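Local coordinates for hypothetical protein Atu0741 (PDB 1ZHV) that is of unknown function but consists of two ACT-like domains, a fold that in relatives often binds amino acids or other small regulatory ligands, at residues P2-K7 and F65-P70; G31-I36 and S44-I49; I83-T88 and D116-A121. All blocks are in the same frame, centred on the assembly; numbering follows the deposited sequence.

Contact 1 (P2-K7 and F65-P70)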
loop_
_atom_site.group_PDB
_atom_site.type_symbol
_atom_site.label_atom_id
_atom_site.label_comp_id
_atom_site.label_asym_id
_atom_site.label_seq_id
_atom_site.Cartn_x
_atom_site.Cartn_y
_atom_site.Cartn_z
ATOM N N PRO A 2 -12.709 -13.801 -6.998
ATOM C CA PRO A 2 -12.986 -12.461 -7.521
ATOM C C PRO A 2 -11.801 -11.932 -8.327
ATOM O O PRO A 2 -10.648 -12.147 -7.955
ATOM C CB PRO A 2 -13.225 -11.635 -6.255
ATOM C CG PRO A 2 -13.701 -12.653 -5.259
ATOM C CD PRO A 2 -12.785 -13.815 -5.528
ATOM N N ARG A 3 -12.087 -11.261 -9.438
ATOM C CA ARG A 3 -11.036 -10.672 -10.263
ATOM C C ARG A 3 -11.016 -9.202 -9.880
ATOM O O ARG A 3 -11.979 -8.475 -10.127
ATOM C CB ARG A 3 -11.359 -10.810 -11.751
ATOM C CG ARG A 3 -11.336 -12.235 -12.275
ATOM C CD ARG A 3 -11.767 -12.273 -13.733
ATOM N NE ARG A 3 -11.781 -13.628 -14.280
ATOM C CZ ARG A 3 -10.696 -14.368 -14.485
ATOM N NH1 ARG A 3 -9.494 -13.890 -14.187
ATOM N NH2 ARG A 3 -10.815 -15.586 -14.996
ATOM N N ILE A 4 -9.920 -8.770 -9.273
ATOM C CA ILE A 4 -9.800 -7.391 -8.828
ATOM C C ILE A 4 -8.927 -6.550 -9.744
ATOM O O ILE A 4 -7.958 -7.039 -10.322
ATOM C CB ILE A 4 -9.212 -7.337 -7.399
ATOM C CG1 ILE A 4 -10.103 -8.135 -6.445
ATOM C CG2 ILE A 4 -9.089 -5.892 -6.925
ATOM C CD1 ILE A 4 -11.540 -7.640 -6.384
ATOM N N LYS A 5 -9.293 -5.282 -9.877
ATOM C CA LYS A 5 -8.539 -4.341 -10.687
ATOM C C LYS A 5 -7.658 -3.557 -9.720
ATOM O O LYS A 5 -8.159 -2.956 -8.768
ATOM C CB LYS A 5 -9.498 -3.396 -11.415
ATOM C CG LYS A 5 -10.419 -4.096 -12.408
ATOM C CD LYS A 5 -11.726 -3.335 -12.590
ATOM C CE LYS A 5 -12.570 -3.403 -11.320
ATOM N NZ LYS A 5 -13.863 -2.671 -11.434
ATOM N N LEU A 6 -6.348 -3.591 -9.940
ATOM C CA LEU A 6 -5.422 -2.869 -9.074
ATOM C C LEU A 6 -4.701 -1.779 -9.846
ATOM O O LEU A 6 -4.142 -2.020 -10.916
ATOM C CB LEU A 6 -4.394 -3.819 -8.449
ATOM C CG LEU A 6 -4.947 -4.891 -7.507
ATOM C CD1 LEU A 6 -5.349 -6.118 -8.313
ATOM C CD2 LEU A 6 -3.885 -5.259 -6.479
ATOM N N LYS A 7 -4.701 -0.576 -9.286
ATOM C CA LYS A 7 -4.066 0.566 -9.925
ATOM C C LYS A 7 -2.832 0.987 -9.145
ATOM O O LYS A 7 -2.913 1.328 -7.966
ATOM C CB LYS A 7 -5.062 1.723 -9.991
ATOM C CG LYS A 7 -4.532 2.988 -10.625
ATOM C CD LYS A 7 -5.573 4.092 -10.576
ATOM C CE LYS A 7 -5.064 5.352 -11.259
ATOM N NZ LYS A 7 -6.067 6.452 -11.209
ATOM N N PHE A 65 -0.676 0.209 -4.273
ATOM C CA PHE A 65 -1.720 -0.109 -5.252
ATOM C C PHE A 65 -3.077 0.189 -4.642
ATOM O O PHE A 65 -3.298 -0.053 -3.457
ATOM C CB PHE A 65 -1.734 -1.595 -5.623
ATOM C CG PHE A 65 -0.597 -2.027 -6.486
ATOM C CD1 PHE A 65 0.612 -2.409 -5.923
ATOM C CD2 PHE A 65 -0.747 -2.081 -7.870
ATOM C CE1 PHE A 65 1.663 -2.849 -6.726
ATOM C CE2 PHE A 65 0.297 -2.518 -8.682
ATOM C CZ PHE A 65 1.501 -2.904 -8.111
ATOM N N LYS A 66 -3.990 0.694 -5.461
ATOM C CA LYS A 66 -5.340 0.968 -5.001
ATOM C C LYS A 66 -6.265 -0.098 -5.576
ATOM O O LYS A 66 -6.151 -0.442 -6.754
ATOM C CB LYS A 66 -5.804 2.339 -5.497
ATOM C CG LYS A 66 -7.237 2.679 -5.103
ATOM C CD LYS A 66 -7.660 3.999 -5.721
ATOM C CE LYS A 66 -8.015 3.823 -7.182
ATOM N NZ LYS A 66 -9.263 3.022 -7.329
ATOM N N PHE A 67 -7.149 -0.649 -4.745
ATOM C CA PHE A 67 -8.129 -1.622 -5.235
ATOM C C PHE A 67 -9.157 -0.710 -5.916
ATOM O O PHE A 67 -9.713 0.187 -5.275
ATOM C CB PHE A 67 -8.803 -2.374 -4.081
ATOM C CG PHE A 67 -7.978 -3.496 -3.497
ATOM C CD1 PHE A 67 -6.658 -3.297 -3.113
ATOM C CD2 PHE A 67 -8.555 -4.743 -3.271
ATOM C CE1 PHE A 67 -5.931 -4.323 -2.508
ATOM C CE2 PHE A 67 -7.839 -5.770 -2.671
ATOM C CZ PHE A 67 -6.522 -5.562 -2.286
ATOM N N GLN A 68 -9.413 -0.953 -7.199
ATOM C CA GLN A 68 -10.312 -0.117 -8.003
ATOM C C GLN A 68 -11.800 -0.398 -8.204
ATOM O O GLN A 68 -12.311 -1.504 -7.977
ATOM C CB GLN A 68 -9.721 0.043 -9.396
ATOM C CG GLN A 68 -8.534 0.955 -9.491
ATOM C CD GLN A 68 -8.033 1.045 -10.911
ATOM O OE1 GLN A 68 -7.596 0.052 -11.483
ATOM N NE2 GLN A 68 -8.106 2.232 -11.495
ATOM N N GLY A 69 -12.453 0.668 -8.673
ATOM C CA GLY A 69 -13.871 0.686 -8.993
ATOM C C GLY A 69 -14.860 0.242 -7.935
ATOM O O GLY A 69 -14.474 -0.122 -6.817
ATOM N N PRO A 70 -16.175 0.270 -8.271
ATOM C CA PRO A 70 -17.245 -0.137 -7.355
ATOM C C PRO A 70 -17.027 -1.578 -6.917
ATOM O O PRO A 70 -16.451 -2.373 -7.662
ATOM C CB PRO A 70 -18.503 -0.033 -8.222
ATOM C CG PRO A 70 -18.203 1.029 -9.171
ATOM C CD PRO A 70 -16.771 0.685 -9.558
HETATM O O HOH W 1 -11.876 -4.383 -8.507
#
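Ile4 meets Phe67 through its CG2 branch, which lies anti to the backbone N (chi1 of the CG1 branch -58°) and comes within 3.9 Å of Phe67 CD2. Helix 78-87 lies against both residues through Ile78. At Lys5 the main chain takes over: its O accepts a nearly straight bond from Gln68 N at 2.8 Å, and on the N side of the same residue a water bridges Lys5 N to Gln68 O, continuing the pairing by one solvent step. Leu6 faces Phe67 as a non-hydrogen-bonded pair, while its CB packs 4.1 Å from Phe65 CD2 at a slant to the ring; its backbone bonds on the other side to Ser124 and Leu126. Lys7 and Lys66 form the hydrogen-bonded pair, Lys7 N giving to Lys66 O at 2.9 Å and Lys66 N giving to Lys7 O at 2.8 Å. Lys7 NZ ends 6.1 Å from Lys66 NZ, so the two like charges stay apart without touching. Strand 5-8 thus lies between a parallel neighbour, strand 124-126, and an antiparallel one, strand 57-67, in the mixed sheet of an ACT-like fold.

Contact 2 (G31-I36 and S44-I49)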
loop_
_atom_site.group_PDB
_atom_site.type_symbol
_atom_site.label_atom_id
_atom_site.label_comp_id
_atom_site.label_asym_id
_atom_site.label_seq_id
_atom_site.Cartn_x
_atom_site.Cartn_y
_atom_site.Cartn_z
ATOM N N GLY A 31 0.584 15.187 -0.223
ATOM C CA GLY A 31 0.068 14.560 -1.423
ATOM C C GLY A 31 0.312 13.064 -1.415
ATOM O O GLY A 31 1.135 12.564 -0.644
ATOM N N GLY A 32 -0.403 12.349 -2.276
ATOM C CA GLY A 32 -0.245 10.911 -2.361
ATOM C C GLY A 32 -1.050 10.155 -1.322
ATOM O O GLY A 32 -1.970 10.700 -0.713
ATOM N N PHE A 33 -0.695 8.891 -1.124
ATOM C CA PHE A 33 -1.371 8.038 -0.155
ATOM C C PHE A 33 -0.812 8.315 1.234
ATOM O O PHE A 33 0.401 8.353 1.423
ATOM C CB PHE A 33 -1.153 6.566 -0.512
ATOM C CG PHE A 33 -1.781 5.603 0.456
ATOM C CD1 PHE A 33 -3.143 5.323 0.405
ATOM C CD2 PHE A 33 -1.006 4.973 1.423
ATOM C CE1 PHE A 33 -3.719 4.430 1.299
ATOM C CE2 PHE A 33 -1.578 4.075 2.329
ATOM C CZ PHE A 33 -2.933 3.806 2.265
ATOM N N VAL A 34 -1.705 8.513 2.199
ATOM C CA VAL A 34 -1.311 8.783 3.578
ATOM C C VAL A 34 -2.136 7.945 4.546
ATOM O O VAL A 34 -3.362 7.941 4.477
ATOM C CB VAL A 34 -1.527 10.268 3.938
ATOM C CG1 VAL A 34 -1.133 10.524 5.389
ATOM C CG2 VAL A 34 -0.728 11.146 2.996
ATOM N N SER A 35 -1.467 7.228 5.443
ATOM C CA SER A 35 -2.176 6.437 6.437
ATOM C C SER A 35 -1.502 6.647 7.780
ATOM O O SER A 35 -0.367 6.223 7.987
ATOM C CB SER A 35 -2.172 4.949 6.077
ATOM O OG SER A 35 -3.027 4.237 6.959
ATOM N N ILE A 36 -2.212 7.323 8.675
ATOM C CA ILE A 36 -1.735 7.634 10.019
ATOM C C ILE A 36 -2.539 6.793 11.008
ATOM O O ILE A 36 -3.746 7.011 11.184
ATOM C CB ILE A 36 -1.956 9.125 10.325
ATOM C CG1 ILE A 36 -1.233 9.981 9.281
ATOM C CG2 ILE A 36 -1.480 9.447 11.743
ATOM C CD1 ILE A 36 -1.779 11.400 9.159
ATOM N N SER A 44 1.976 4.947 13.708
ATOM C CA SER A 44 2.512 4.483 12.436
ATOM C C SER A 44 2.082 5.408 11.311
ATOM O O SER A 44 0.924 5.796 11.244
ATOM C CB SER A 44 2.004 3.060 12.182
ATOM O OG SER A 44 2.466 2.543 10.951
ATOM N N ILE A 45 3.011 5.763 10.430
ATOM C CA ILE A 45 2.687 6.651 9.319
ATOM C C ILE A 45 3.207 6.160 7.976
ATOM O O ILE A 45 4.407 5.967 7.795
ATOM C CB ILE A 45 3.245 8.076 9.563
ATOM C CG1 ILE A 45 2.600 8.671 10.821
ATOM C CG2 ILE A 45 3.002 8.956 8.333
ATOM C CD1 ILE A 45 3.159 10.018 11.230
ATOM N N VAL A 46 2.293 5.950 7.034
ATOM C CA VAL A 46 2.679 5.551 5.690
ATOM C C VAL A 46 2.500 6.787 4.821
ATOM O O VAL A 46 1.437 7.402 4.830
ATOM C CB VAL A 46 1.771 4.443 5.126
ATOM C CG1 VAL A 46 2.186 4.106 3.694
ATOM C CG2 VAL A 46 1.848 3.214 6.012
ATOM N N CYS A 47 3.544 7.164 4.092
ATOM C CA CYS A 47 3.471 8.314 3.200
ATOM C C CYS A 47 4.681 8.298 2.285
ATOM O O CYS A 47 5.557 7.444 2.419
ATOM C CB CYS A 47 3.424 9.626 3.995
ATOM S SG CYS A 47 4.914 10.071 4.913
ATOM N N LEU A 48 4.721 9.230 1.342
ATOM C CA LEU A 48 5.844 9.302 0.419
ATOM C C LEU A 48 7.134 9.460 1.214
ATOM O O LEU A 48 7.231 10.308 2.101
ATOM C CB LEU A 48 5.646 10.468 -0.553
ATOM C CG LEU A 48 4.535 10.235 -1.582
ATOM C CD1 LEU A 48 4.258 11.506 -2.366
ATOM C CD2 LEU A 48 4.952 9.112 -2.520
ATOM N N ILE A 49 8.114 8.615 0.901
ATOM C CA ILE A 49 9.409 8.620 1.572
ATOM C C ILE A 49 10.053 10.000 1.616
ATOM O O ILE A 49 10.734 10.345 2.583
ATOM C CB ILE A 49 10.392 7.657 0.881
ATOM C CG1 ILE A 49 9.831 6.235 0.907
ATOM C CG2 ILE A 49 11.741 7.703 1.574
ATOM C CD1 ILE A 49 10.771 5.186 0.305
HETATM O O HOH W 2 2.032 10.461 0.895
HETATM O O HOH W 3 0.536 3.607 9.268
#
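Ser44 reaches Ser35 through a water, which lies 2.8 Å from Ser44 OG and donates to Ser35 O; the hydroxyl is brought to it by an OG anti to the backbone N (chi1 179°). Ile45 comes next, paired with Ile36 without direct backbone bonds; its CG1 lies 4.3 Å from Ile36 CG2, a loose apolar touch, and Ile45 CA points its hydrogen at Ser35 O. Val46 carries the centre. Its N donates to Ser35 O at 2.8 Å and its O accepts from Ser35 N at 3.0 Å. The CG1 methyl of Val46 sits at the edge of the Phe33 ring, 4.0 Å from CE2, and the ring itself stacks with His103. Beyond this pair the backbones stay close, Cys47 CA directing its hydrogen at Phe33 O (3.5 Å), but the next polar link, at Leu48, runs through a water. This second water accepts from Leu48 N and donates to both Gly31 O and Phe33 O, while Leu48 CD1 packs 3.7 Å from Gly31 O. Gly31 O has a further donor in Arg51. Strand 13-18 flanks the far edge of strand 43-48 by backbone bonds such as Ile45 with Ala16. The arrangement is an antiparallel beta hairpin, here at the edge of the sheet in the N-terminal ACT-like domain.

Contact 3 (I83-T88 and D116-A121)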
loop_
_atom_site.group_PDB
_atom_site.type_symbol
_atom_site.label_atom_id
_atom_site.label_comp_id
_atom_site.label_asym_id
_atom_site.label_seq_id
_atom_site.Cartn_x
_atom_site.Cartn_y
_atom_site.Cartn_z
ATOM N N ILE A 83 -4.248 -10.921 -1.629
ATOM C CA ILE A 83 -3.078 -11.271 -0.832
ATOM C C ILE A 83 -2.711 -12.751 -0.808
ATOM O O ILE A 83 -1.556 -13.093 -0.558
ATOM C CB ILE A 83 -3.200 -10.754 0.622
ATOM C CG1 ILE A 83 -4.315 -11.487 1.364
ATOM C CG2 ILE A 83 -3.446 -9.245 0.611
ATOM C CD1 ILE A 83 -4.272 -11.276 2.869
ATOM N N SER A 84 -3.665 -13.635 -1.085
ATOM C CA SER A 84 -3.358 -15.067 -1.064
ATOM C C SER A 84 -2.206 -15.437 -2.006
ATOM O O SER A 84 -1.248 -16.095 -1.594
ATOM C CB SER A 84 -4.597 -15.890 -1.419
ATOM O OG SER A 84 -4.313 -17.279 -1.321
ATOM N N PRO A 85 -2.281 -15.026 -3.283
ATOM C CA PRO A 85 -1.180 -15.375 -4.192
ATOM C C PRO A 85 0.157 -14.736 -3.832
ATOM O O PRO A 85 1.217 -15.242 -4.199
ATOM C CB PRO A 85 -1.698 -14.935 -5.563
ATOM C CG PRO A 85 -2.712 -13.875 -5.242
ATOM C CD PRO A 85 -3.397 -14.401 -4.014
ATOM N N LEU A 86 0.115 -13.626 -3.105
ATOM C CA LEU A 86 1.346 -12.955 -2.711
ATOM C C LEU A 86 1.959 -13.596 -1.465
ATOM O O LEU A 86 3.129 -13.988 -1.460
ATOM C CB LEU A 86 1.076 -11.465 -2.459
ATOM C CG LEU A 86 0.511 -10.685 -3.652
ATOM C CD1 LEU A 86 0.307 -9.223 -3.272
ATOM C CD2 LEU A 86 1.470 -10.808 -4.841
ATOM N N SER A 87 1.155 -13.719 -0.413
ATOM C CA SER A 87 1.619 -14.293 0.844
ATOM C C SER A 87 2.077 -15.741 0.733
ATOM O O SER A 87 3.040 -16.138 1.392
ATOM C CB SER A 87 0.525 -14.175 1.906
ATOM O OG SER A 87 0.261 -12.815 2.201
ATOM N N THR A 88 1.394 -16.525 -0.096
ATOM C CA THR A 88 1.753 -17.929 -0.275
ATOM C C THR A 88 3.025 -18.058 -1.103
ATOM O O THR A 88 3.623 -19.132 -1.167
ATOM C CB THR A 88 0.627 -18.720 -0.976
ATOM O OG1 THR A 88 0.356 -18.141 -2.256
ATOM C CG2 THR A 88 -0.642 -18.700 -0.134
ATOM N N ASP A 116 3.354 -10.356 -11.733
ATOM C CA ASP A 116 3.231 -11.661 -12.383
ATOM C C ASP A 116 2.257 -12.551 -11.619
ATOM O O ASP A 116 1.398 -13.197 -12.216
ATOM C CB ASP A 116 4.583 -12.383 -12.475
ATOM C CG ASP A 116 5.515 -11.761 -13.494
ATOM O OD1 ASP A 116 5.023 -11.114 -14.445
ATOM O OD2 ASP A 116 6.741 -11.941 -13.353
ATOM N N LEU A 117 2.393 -12.576 -10.297
ATOM C CA LEU A 117 1.535 -13.403 -9.462
ATOM C C LEU A 117 0.078 -12.971 -9.491
ATOM O O LEU A 117 -0.814 -13.812 -9.547
ATOM C CB LEU A 117 2.045 -13.402 -8.020
ATOM C CG LEU A 117 3.404 -14.076 -7.805
ATOM C CD1 LEU A 117 3.885 -13.792 -6.397
ATOM C CD2 LEU A 117 3.299 -15.578 -8.049
ATOM N N LEU A 118 -0.170 -11.667 -9.462
ATOM C CA LEU A 118 -1.545 -11.188 -9.482
ATOM C C LEU A 118 -2.214 -11.439 -10.832
ATOM O O LEU A 118 -3.393 -11.786 -10.889
ATOM C CB LEU A 118 -1.600 -9.703 -9.124
ATOM C CG LEU A 118 -1.204 -9.410 -7.673
ATOM C CD1 LEU A 118 -1.228 -7.913 -7.422
ATOM C CD2 LEU A 118 -2.161 -10.127 -6.727
ATOM N N ALA A 119 -1.471 -11.271 -11.919
ATOM C CA ALA A 119 -2.044 -11.515 -13.239
ATOM C C ALA A 119 -2.399 -12.993 -13.385
ATOM O O ALA A 119 -3.480 -13.340 -13.861
ATOM C CB ALA A 119 -1.068 -11.099 -14.328
ATOM N N ASN A 120 -1.495 -13.871 -12.964
ATOM C CA ASN A 120 -1.756 -15.303 -13.062
ATOM C C ASN A 120 -2.992 -15.679 -12.245
ATOM O O ASN A 120 -3.725 -16.606 -12.598
ATOM C CB ASN A 120 -0.535 -16.102 -12.587
ATOM C CG ASN A 120 0.619 -16.064 -13.591
ATOM O OD1 ASN A 120 1.703 -16.598 -13.333
ATOM N ND2 ASN A 120 0.387 -15.439 -14.740
ATOM N N ALA A 121 -3.229 -14.936 -11.164
ATOM C CA ALA A 121 -4.377 -15.177 -10.291
ATOM C C ALA A 121 -5.681 -14.620 -10.877
ATOM O O ALA A 121 -6.752 -14.759 -10.283
ATOM C CB ALA A 121 -4.111 -14.574 -8.910
#
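Pro85 and Leu117 bring the two backbones nearest, with their CA atoms 6.2 Å apart, where helix segments 83-87 and 116-120 pass at an axis distance of 9.0 Å. Their N-to-C directions differ by 135°, so the helices run roughly against each other but well splayed, and the shared surface is small. The first helix is kinked at Pro85, whose ring nitrogen has no hydrogen to give to the preceding turn. One residue before the proline, Ser84 O takes two bonds, from Thr88 N and Thr88 OG1, which arrive from opposite faces of its carbonyl plane and tie Thr88 back to Ser84.

The proline ring projects toward the other helix. Its CG touches two partners, Ala121 CB at 4.0 Å and Leu118 CD2 at 4.1 Å, and the Leu118 side chain crosses it at about a right angle. Leu86 does the rest of the work from the same helix: its CD2 methyl lies 4.1 Å from Leu117 CD1, and its CG lies the same distance from Leu118 CD2. Both leucines of the second helix have CG anti to the carbonyl carbon (chi1 -66° in Leu117, -67° in Leu118), and from adjacent positions they both bring their branches to the Leu86 side chain. Leu117 CD1 also rests 3.7 Å from Pro85 O, a carbonyl that accepts a hydrogen bond from Asn89. Ile91 lies against both Leu86 and Leu117, adding apolar surface beside them.

No hydrogen bond or salt bridge crosses between the segments. The helices are therefore held here by methyl and ring contacts at van der Waals distance, with the polar bonding kept within each helix or turned to neighbouring loops, so fit of shape, rather than directed bonding, probably sets how they sit together.

In the fold
Contact 2 belongs to the N-terminal ACT-like domain, and contact 3 to the second, with their centres about 24 Å apart and on opposite sides of the chain's centre. Contact 1 has its centre about 20 Å from that of contact 2 and 14 Å from that of contact 3. Along the chain, contact 2 falls between the two segments of contact 1, and contact 3 follows both. Contacts 1 and 2 reach the same mixed sheet. Contacts 1 and 3 touch directly, Leu6 CD2 lying 3.9 Å from Leu118 CD1. Paired with strands 57-67 and 124-126, the N-terminal segment is thus built into the second ACT-like unit, while the 31-49 hairpin stays with the first.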